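Local coordinates for periplasmic binding protein (Sulfurospirillum deleyianum, PDB 4PAG) that probably binds a small solute, with a histidine held in its pocket here, and hands it to an ABC transporter for import, at residues A[5-17]-A[108-120]. Numbering follows the deposited sequence.
Sequences TFLDVSNKPIVLP and DLARISIPALKVN
The N-terminal beta-hairpin, strands 5-7 and 13-15, docks with its turn and one face of its strands against strand 116-119 and the residues leading into it; that strand is an outermost one of the three-stranded parallel sheet in one lobe of this periplasmic binding protein fold. At the turn Val9 meets Ala116: Val9 N donates to Ala116 O over 3.0 Å, a bent bond (N-H...O 132°). Two waters extend the join, one linking Leu7 O to Lys118 N and the other Asp8 OD2 to Ala116 N. The turn is a type I beta turn from Asp8 to Asn11 with an Asx turn inside it; Asp8 OD1 accepts from Ser10 N and Lys12 N on opposite faces of the carboxylate, which fixes the rotation of this group while OD2 holds its water.

Apolar contacts flank these polar links. Val9 fills the angle between strand and helix: CG1 lies 4.0 Å from Ala116 CB, and both CG1 and CG2 come to 3.9 Å from Leu109 CD1 of helix 99-112. From hairpin strand 13-15, Ile14 CD1 touches Pro115 CB at 3.7 Å and also approaches Leu117 CD2, which packs on Phe6 CB at 3.9 Å. Val137 of helix 127-138 touches both Phe6 and Leu117. Lys118 lays its CB against Val9 CG1, and a bend at its last torsion (chi4 -88°) brings NZ back to donate to Val9 O at 3.2 Å, from above the carbonyl plane.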
ATOM      1  N   THR A   5     -20.119 -18.132  -8.907  1.00 28.55           N
ATOM      2  CA  THR A   5     -20.002 -18.741  -7.586  1.00 29.74           C
ATOM      3  C   THR A   5     -18.633 -18.446  -7.002  1.00 28.13           C
ATOM      4  O   THR A   5     -17.614 -18.699  -7.641  1.00 32.74           O
ATOM      5  CB  THR A   5     -20.202 -20.263  -7.635  1.00 30.95           C
ATOM      6  OG1 THR A   5     -21.501 -20.548  -8.153  1.00 33.95           O
ATOM      7  CG2 THR A   5     -20.083 -20.874  -6.240  1.00 34.91           C
ATOM      8  N   PHE A   6     -18.624 -17.918  -5.786  1.00 26.59           N
ATOM      9  CA  PHE A   6     -17.383 -17.573  -5.088  1.00 27.12           C
ATOM     10  C   PHE A   6     -17.461 -18.044  -3.647  1.00 26.39           C
ATOM     11  O   PHE A   6     -18.548 -18.121  -3.078  1.00 31.78           O
ATOM     12  CB  PHE A   6     -17.162 -16.054  -5.117  1.00 25.61           C
ATOM     13  CG  PHE A   6     -16.987 -15.500  -6.497  1.00 24.03           C
ATOM     14  CD1 PHE A   6     -18.089 -15.090  -7.241  1.00 24.29           C
ATOM     15  CD2 PHE A   6     -15.725 -15.414  -7.067  1.00 26.32           C
ATOM     16  CE1 PHE A   6     -17.930 -14.590  -8.523  1.00 24.63           C
ATOM     17  CE2 PHE A   6     -15.561 -14.918  -8.353  1.00 26.13           C
ATOM     18  CZ  PHE A   6     -16.664 -14.509  -9.082  1.00 25.11           C
ATOM     19  N   LEU A   7     -16.314 -18.358  -3.054  1.00 28.08           N
ATOM     20  CA  LEU A   7     -16.267 -18.694  -1.633  1.00 30.41           C
ATOM     21  C   LEU A   7     -16.204 -17.397  -0.836  1.00 27.39           C
ATOM     22  O   LEU A   7     -15.332 -16.583  -1.067  1.00 28.80           O
ATOM     23  CB  LEU A   7     -15.062 -19.577  -1.313  1.00 32.90           C
ATOM     24  CG  LEU A   7     -15.028 -20.947  -2.001  1.00 37.70           C
ATOM     25  CD1 LEU A   7     -13.754 -21.694  -1.630  1.00 40.68           C
ATOM     26  CD2 LEU A   7     -16.256 -21.776  -1.656  1.00 39.39           C
ATOM     27  N   ASP A   8     -17.139 -17.221   0.095  1.00 18.93           N
ATOM     28  CA  ASP A   8     -17.263 -15.988   0.865  1.00 24.74           C
ATOM     29  C   ASP A   8     -16.322 -15.977   2.076  1.00 26.58           C
ATOM     30  O   ASP A   8     -15.441 -16.828   2.188  1.00 27.85           O
ATOM     31  CB  ASP A   8     -18.735 -15.758   1.259  1.00 26.76           C
ATOM     32  CG  ASP A   8     -19.174 -16.547   2.492  1.00 27.73           C
ATOM     33  OD1 ASP A   8     -18.453 -17.450   2.972  1.00 29.67           O
ATOM     34  OD2 ASP A   8     -20.274 -16.240   2.984  1.00 32.24           O
ATOM     35  N   VAL A   9     -16.503 -15.004   2.969  1.00 27.11           N
ATOM     36  CA  VAL A   9     -15.609 -14.836   4.128  1.00 27.68           C
ATOM     37  C   VAL A   9     -15.644 -16.002   5.116  1.00 29.90           C
ATOM     38  O   VAL A   9     -14.692 -16.200   5.874  1.00 34.41           O
ATOM     39  CB  VAL A   9     -15.887 -13.520   4.894  1.00 27.75           C
ATOM     40  CG1 VAL A   9     -15.492 -12.326   4.037  1.00 25.32           C
ATOM     41  CG2 VAL A   9     -17.348 -13.419   5.328  1.00 29.52           C
ATOM     42  N   SER A  10     -16.733 -16.764   5.098  1.00 30.44           N
ATOM     43  CA  SER A  10     -16.869 -17.969   5.921  1.00 33.52           C
ATOM     44  C   SER A  10     -16.551 -19.245   5.143  1.00 34.67           C
ATOM     45  O   SER A  10     -16.880 -20.339   5.591  1.00 38.30           O
ATOM     46  CB  SER A  10     -18.297 -18.070   6.457  1.00 36.26           C
ATOM     47  OG  SER A  10     -18.660 -16.886   7.137  1.00 41.77           O
ATOM     48  N   ASN A  11     -15.929 -19.105   3.974  1.00 35.36           N
ATOM     49  CA  ASN A  11     -15.577 -20.250   3.140  1.00 39.39           C
ATOM     50  C   ASN A  11     -16.801 -20.999   2.589  1.00 39.52           C
ATOM     51  O   ASN A  11     -16.708 -22.177   2.240  1.00 41.79           O
ATOM     52  CB  ASN A  11     -14.673 -21.211   3.925  1.00 42.93           C
ATOM     53  CG  ASN A  11     -13.669 -21.914   3.042  1.00 50.49           C
ATOM     54  OD1 ASN A  11     -12.717 -21.295   2.564  1.00 61.43           O
ATOM     55  ND2 ASN A  11     -13.868 -23.213   2.821  1.00 56.90           N
ATOM     56  N   LYS A  12     -17.942 -20.318   2.509  1.00 36.01           N
ATOM     57  CA  LYS A  12     -19.154 -20.917   1.953  1.00 38.43           C
ATOM     58  C   LYS A  12     -19.365 -20.420   0.528  1.00 38.75           C
ATOM     59  O   LYS A  12     -19.157 -19.238   0.249  1.00 42.05           O
ATOM     60  CB  LYS A  12     -20.380 -20.562   2.797  1.00 40.46           C
ATOM     61  CG  LYS A  12     -20.231 -20.858   4.280  1.00 45.01           C
ATOM     62  CD  LYS A  12     -21.564 -20.705   4.991  1.00 52.19           C
ATOM     63  CE  LYS A  12     -21.392 -20.158   6.397  1.00 58.95           C
ATOM     64  NZ  LYS A  12     -22.706 -20.021   7.083  1.00 60.47           N
ATOM     65  N   PRO A  13     -19.779 -21.315  -0.382  1.00 40.19           N
ATOM     66  CA  PRO A  13     -20.031 -20.870  -1.751  1.00 38.35           C
ATOM     67  C   PRO A  13     -21.256 -19.974  -1.813  1.00 35.20           C
ATOM     68  O   PRO A  13     -22.306 -20.351  -1.307  1.00 40.29           O
ATOM     69  CB  PRO A  13     -20.285 -22.178  -2.508  1.00 41.83           C
ATOM     70  CG  PRO A  13     -20.781 -23.124  -1.473  1.00 44.45           C
ATOM     71  CD  PRO A  13     -20.064 -22.751  -0.205  1.00 42.37           C
ATOM     72  N   ILE A  14     -21.111 -18.791  -2.401  1.00 31.10           N
ATOM     73  CA  ILE A  14     -22.244 -17.889  -2.623  1.00 32.00           C
ATOM     74  C   ILE A  14     -22.309 -17.514  -4.096  1.00 29.71           C
ATOM     75  O   ILE A  14     -21.291 -17.522  -4.784  1.00 29.20           O
ATOM     76  CB  ILE A  14     -22.157 -16.608  -1.760  1.00 35.35           C
ATOM     77  CG1 ILE A  14     -20.867 -15.822  -2.046  1.00 35.40           C
ATOM     78  CG2 ILE A  14     -22.235 -16.967  -0.282  1.00 38.97           C
ATOM     79  CD1 ILE A  14     -20.929 -14.374  -1.614  1.00 37.45           C
ATOM     80  N   VAL A  15     -23.506 -17.191  -4.573  1.00 30.71           N
ATOM     81  CA  VAL A  15     -23.703 -16.810  -5.966  1.00 33.35           C
ATOM     82  C   VAL A  15     -23.951 -15.313  -6.055  1.00 30.38           C
ATOM     83  O   VAL A  15     -24.926 -14.812  -5.501  1.00 35.13           O
ATOM     84  CB  VAL A  15     -24.894 -17.563  -6.593  1.00 33.79           C
ATOM     85  CG1 VAL A  15     -25.125 -17.106  -8.028  1.00 36.75           C
ATOM     86  CG2 VAL A  15     -24.647 -19.064  -6.546  1.00 35.82           C
ATOM     87  N   LEU A  16     -23.064 -14.603  -6.749  1.00 28.28           N
ATOM     88  CA  LEU A  16     -23.233 -13.176  -6.974  1.00 29.86           C
ATOM     89  C   LEU A  16     -24.086 -12.914  -8.210  1.00 31.18           C
ATOM     90  O   LEU A  16     -24.202 -13.778  -9.082  1.00 30.99           O
ATOM     91  CB  LEU A  16     -21.875 -12.496  -7.164  1.00 28.79           C
ATOM     92  CG  LEU A  16     -20.892 -12.597  -6.004  1.00 29.37           C
ATOM     93  CD1 LEU A  16     -19.618 -11.833  -6.341  1.00 30.49           C
ATOM     94  CD2 LEU A  16     -21.513 -12.063  -4.724  1.00 30.25           C
ATOM     95  N   PRO A  17     -24.671 -11.706  -8.300  1.00 28.59           N
ATOM     96  CA  PRO A  17     -25.314 -11.261  -9.533  1.00 31.86           C
ATOM     97  C   PRO A  17     -24.362 -11.264 -10.725  1.00 32.46           C
ATOM     98  O   PRO A  17     -23.135 -11.125 -10.559  1.00 28.01           O
ATOM     99  CB  PRO A  17     -25.735  -9.824  -9.215  1.00 34.94           C
ATOM    100  CG  PRO A  17     -25.841  -9.772  -7.736  1.00 34.46           C
ATOM    101  CD  PRO A  17     -24.820 -10.727  -7.210  1.00 29.69           C
ATOM    102  N   ASP A 108     -19.080  -8.183  12.177  1.00 28.61           N
ATOM    103  CA  ASP A 108     -19.891  -7.081  11.652  1.00 30.01           C
ATOM    104  C   ASP A 108     -20.574  -7.414  10.328  1.00 31.30           C
ATOM    105  O   ASP A 108     -21.687  -6.947  10.065  1.00 28.76           O
ATOM    106  CB  ASP A 108     -19.037  -5.821  11.460  1.00 29.65           C
ATOM    107  CG  ASP A 108     -18.559  -5.226  12.770  1.00 31.14           C
ATOM    108  OD1 ASP A 108     -19.019  -5.659  13.846  1.00 34.53           O
ATOM    109  OD2 ASP A 108     -17.710  -4.311  12.719  1.00 29.28           O
ATOM    110  N   LEU A 109     -19.900  -8.187   9.481  1.00 28.86           N
ATOM    111  CA  LEU A 109     -20.492  -8.616   8.214  1.00 27.95           C
ATOM    112  C   LEU A 109     -21.722  -9.491   8.439  1.00 29.23           C
ATOM    113  O   LEU A 109     -22.677  -9.413   7.671  1.00 29.70           O
ATOM    114  CB  LEU A 109     -19.483  -9.379   7.359  1.00 27.64           C
ATOM    115  CG  LEU A 109     -18.366  -8.587   6.676  1.00 27.21           C
ATOM    116  CD1 LEU A 109     -17.433  -9.584   6.011  1.00 28.71           C
ATOM    117  CD2 LEU A 109     -18.878  -7.565   5.673  1.00 27.65           C
ATOM    118  N   ALA A 110     -21.693 -10.321   9.481  1.00 30.79           N
ATOM    119  CA  ALA A 110     -22.848 -11.147   9.845  1.00 30.74           C
ATOM    120  C   ALA A 110     -24.051 -10.263  10.157  1.00 33.00           C
ATOM    121  O   ALA A 110     -25.169 -10.523   9.721  1.00 37.44           O
ATOM    122  CB  ALA A 110     -22.519 -12.031  11.038  1.00 28.92           C
ATOM    123  N   ARG A 111     -23.798  -9.204  10.909  1.00 33.77           N
ATOM    124  CA  ARG A 111     -24.822  -8.230  11.255  1.00 38.70           C
ATOM    125  C   ARG A 111     -25.415  -7.546  10.023  1.00 38.05           C
ATOM    126  O   ARG A 111     -26.628  -7.365   9.936  1.00 40.40           O
ATOM    127  CB  ARG A 111     -24.206  -7.202  12.192  1.00 39.42           C
ATOM    128  CG  ARG A 111     -25.133  -6.113  12.665  1.00 38.99           C
ATOM    129  CD  ARG A 111     -24.370  -5.248  13.636  1.00 36.84           C
ATOM    130  NE  ARG A 111     -24.998  -3.954  13.815  1.00 38.92           N
ATOM    131  CZ  ARG A 111     -24.459  -2.961  14.512  1.00 43.80           C
ATOM    132  NH1 ARG A 111     -23.271  -3.114  15.099  1.00 43.90           N
ATOM    133  NH2 ARG A 111     -25.108  -1.810  14.620  1.00 45.29           N
ATOM    134  N   ILE A 112     -24.547  -7.192   9.078  1.00 39.72           N
ATOM    135  CA  ILE A 112     -24.929  -6.499   7.844  1.00 43.69           C
ATOM    136  C   ILE A 112     -25.702  -7.391   6.881  1.00 38.62           C
ATOM    137  O   ILE A 112     -26.640  -6.927   6.232  1.00 38.31           O
ATOM    138  CB  ILE A 112     -23.676  -5.940   7.116  1.00 49.88           C
ATOM    139  CG1 ILE A 112     -23.068  -4.784   7.912  1.00 56.64           C
ATOM    140  CG2 ILE A 112     -24.000  -5.473   5.703  1.00 53.84           C
ATOM    141  CD1 ILE A 112     -24.032  -3.657   8.218  1.00 58.78           C
ATOM    142  N   SER A 113     -25.290  -8.652   6.765  1.00 33.97           N
ATOM    143  CA  SER A 113     -25.959  -9.621   5.889  1.00 38.58           C
ATOM    144  C   SER A 113     -25.929  -9.201   4.406  1.00 40.27           C
ATOM    145  O   SER A 113     -26.934  -9.275   3.705  1.00 38.40           O
ATOM    146  CB  SER A 113     -27.396  -9.885   6.389  1.00 43.42           C
ATOM    147  OG  SER A 113     -28.174 -10.593   5.442  1.00 49.73           O
ATOM    148  N   ILE A 114     -24.760  -8.744   3.956  1.00 37.79           N
ATOM    149  CA  ILE A 114     -24.471  -8.502   2.536  1.00 35.56           C
ATOM    150  C   ILE A 114     -23.392  -9.515   2.145  1.00 28.05           C
ATOM    151  O   ILE A 114     -22.491  -9.764   2.939  1.00 25.61           O
ATOM    152  CB  ILE A 114     -23.928  -7.070   2.300  1.00 36.68           C
ATOM    153  CG1 ILE A 114     -24.994  -6.008   2.625  1.00 41.96           C
ATOM    154  CG2 ILE A 114     -23.435  -6.893   0.861  1.00 34.48           C
ATOM    155  CD1 ILE A 114     -26.015  -5.782   1.533  1.00 44.68           C
ATOM    156  N   PRO A 115     -23.475 -10.110   0.937  1.00 27.01           N
ATOM    157  CA  PRO A 115     -22.415 -11.016   0.473  1.00 26.45           C
ATOM    158  C   PRO A 115     -21.015 -10.400   0.581  1.00 22.81           C
ATOM    159  O   PRO A 115     -20.826  -9.248   0.200  1.00 22.62           O
ATOM    160  CB  PRO A 115     -22.774 -11.235  -0.999  1.00 28.71           C
ATOM    161  CG  PRO A 115     -24.257 -11.095  -1.032  1.00 31.53           C
ATOM    162  CD  PRO A 115     -24.573 -10.014  -0.043  1.00 29.71           C
ATOM    163  N   ALA A 116     -20.046 -11.151   1.097  1.00 20.62           N
ATOM    164  CA  ALA A 116     -18.699 -10.604   1.259  1.00 19.75           C
ATOM    165  C   ALA A 116     -17.598 -11.612   0.943  1.00 19.61           C
ATOM    166  O   ALA A 116     -17.672 -12.785   1.334  1.00 19.78           O
ATOM    167  CB  ALA A 116     -18.524 -10.041   2.661  1.00 21.56           C
ATOM    168  N   LEU A 117     -16.587 -11.138   0.217  1.00 18.15           N
ATOM    169  CA  LEU A 117     -15.413 -11.924  -0.124  1.00 18.48           C
ATOM    170  C   LEU A 117     -14.236 -11.295   0.569  1.00 19.51           C
ATOM    171  O   LEU A 117     -14.285 -10.121   0.928  1.00 23.87           O
ATOM    172  CB  LEU A 117     -15.171 -11.899  -1.628  1.00 19.15           C
ATOM    173  CG  LEU A 117     -16.405 -12.162  -2.498  1.00 21.00           C
ATOM    174  CD1 LEU A 117     -16.056 -12.067  -3.972  1.00 23.00           C
ATOM    175  CD2 LEU A 117     -17.009 -13.514  -2.171  1.00 22.61           C
ATOM    176  N   LYS A 118     -13.173 -12.063   0.751  1.00 19.58           N
ATOM    177  CA  LYS A 118     -11.952 -11.517   1.312  1.00 20.96           C
ATOM    178  C   LYS A 118     -10.758 -11.880   0.446  1.00 21.13           C
ATOM    179  O   LYS A 118     -10.732 -12.945  -0.177  1.00 23.01           O
ATOM    180  CB  LYS A 118     -11.764 -11.974   2.763  1.00 23.75           C
ATOM    181  CG  LYS A 118     -11.512 -13.456   2.994  1.00 26.19           C
ATOM    182  CD  LYS A 118     -11.476 -13.696   4.498  1.00 30.44           C
ATOM    183  CE  LYS A 118     -10.770 -14.981   4.884  1.00 34.70           C
ATOM    184  NZ  LYS A 118     -11.693 -16.137   4.898  1.00 39.42           N
ATOM    185  N   VAL A 119      -9.779 -10.981   0.407  1.00 19.86           N
ATOM    186  CA  VAL A 119      -8.589 -11.182  -0.405  1.00 19.50           C
ATOM    187  C   VAL A 119      -7.331 -11.012   0.441  1.00 19.63           C
ATOM    188  O   VAL A 119      -7.260 -10.135   1.307  1.00 17.93           O
ATOM    189  CB  VAL A 119      -8.562 -10.235  -1.628  1.00 20.60           C
ATOM    190  CG1 VAL A 119      -9.788 -10.474  -2.502  1.00 21.31           C
ATOM    191  CG2 VAL A 119      -8.494  -8.775  -1.207  1.00 20.29           C
ATOM    192  N   ASN A 120      -6.353 -11.871   0.183  1.00 20.99           N
ATOM    193  CA  ASN A 120      -5.121 -11.905   0.945  1.00 21.95           C
ATOM    194  C   ASN A 120      -4.018 -11.137   0.219  1.00 20.31           C
ATOM    195  O   ASN A 120      -3.437 -11.634  -0.742  1.00 20.24           O
ATOM    196  CB  ASN A 120      -4.706 -13.358   1.187  1.00 24.29           C
ATOM    197  CG  ASN A 120      -3.551 -13.478   2.159  1.00 29.47           C
ATOM    198  OD1 ASN A 120      -2.843 -12.511   2.423  1.00 31.59           O
ATOM    199  ND2 ASN A 120      -3.357 -14.667   2.695  1.00 37.10           N
TER
HETATM  200  O   HOH W   1     -13.780 -14.929   0.460  1.00 33.54           O
HETATM  201  O   HOH W   2     -21.140 -13.636   2.403  1.00 28.70           O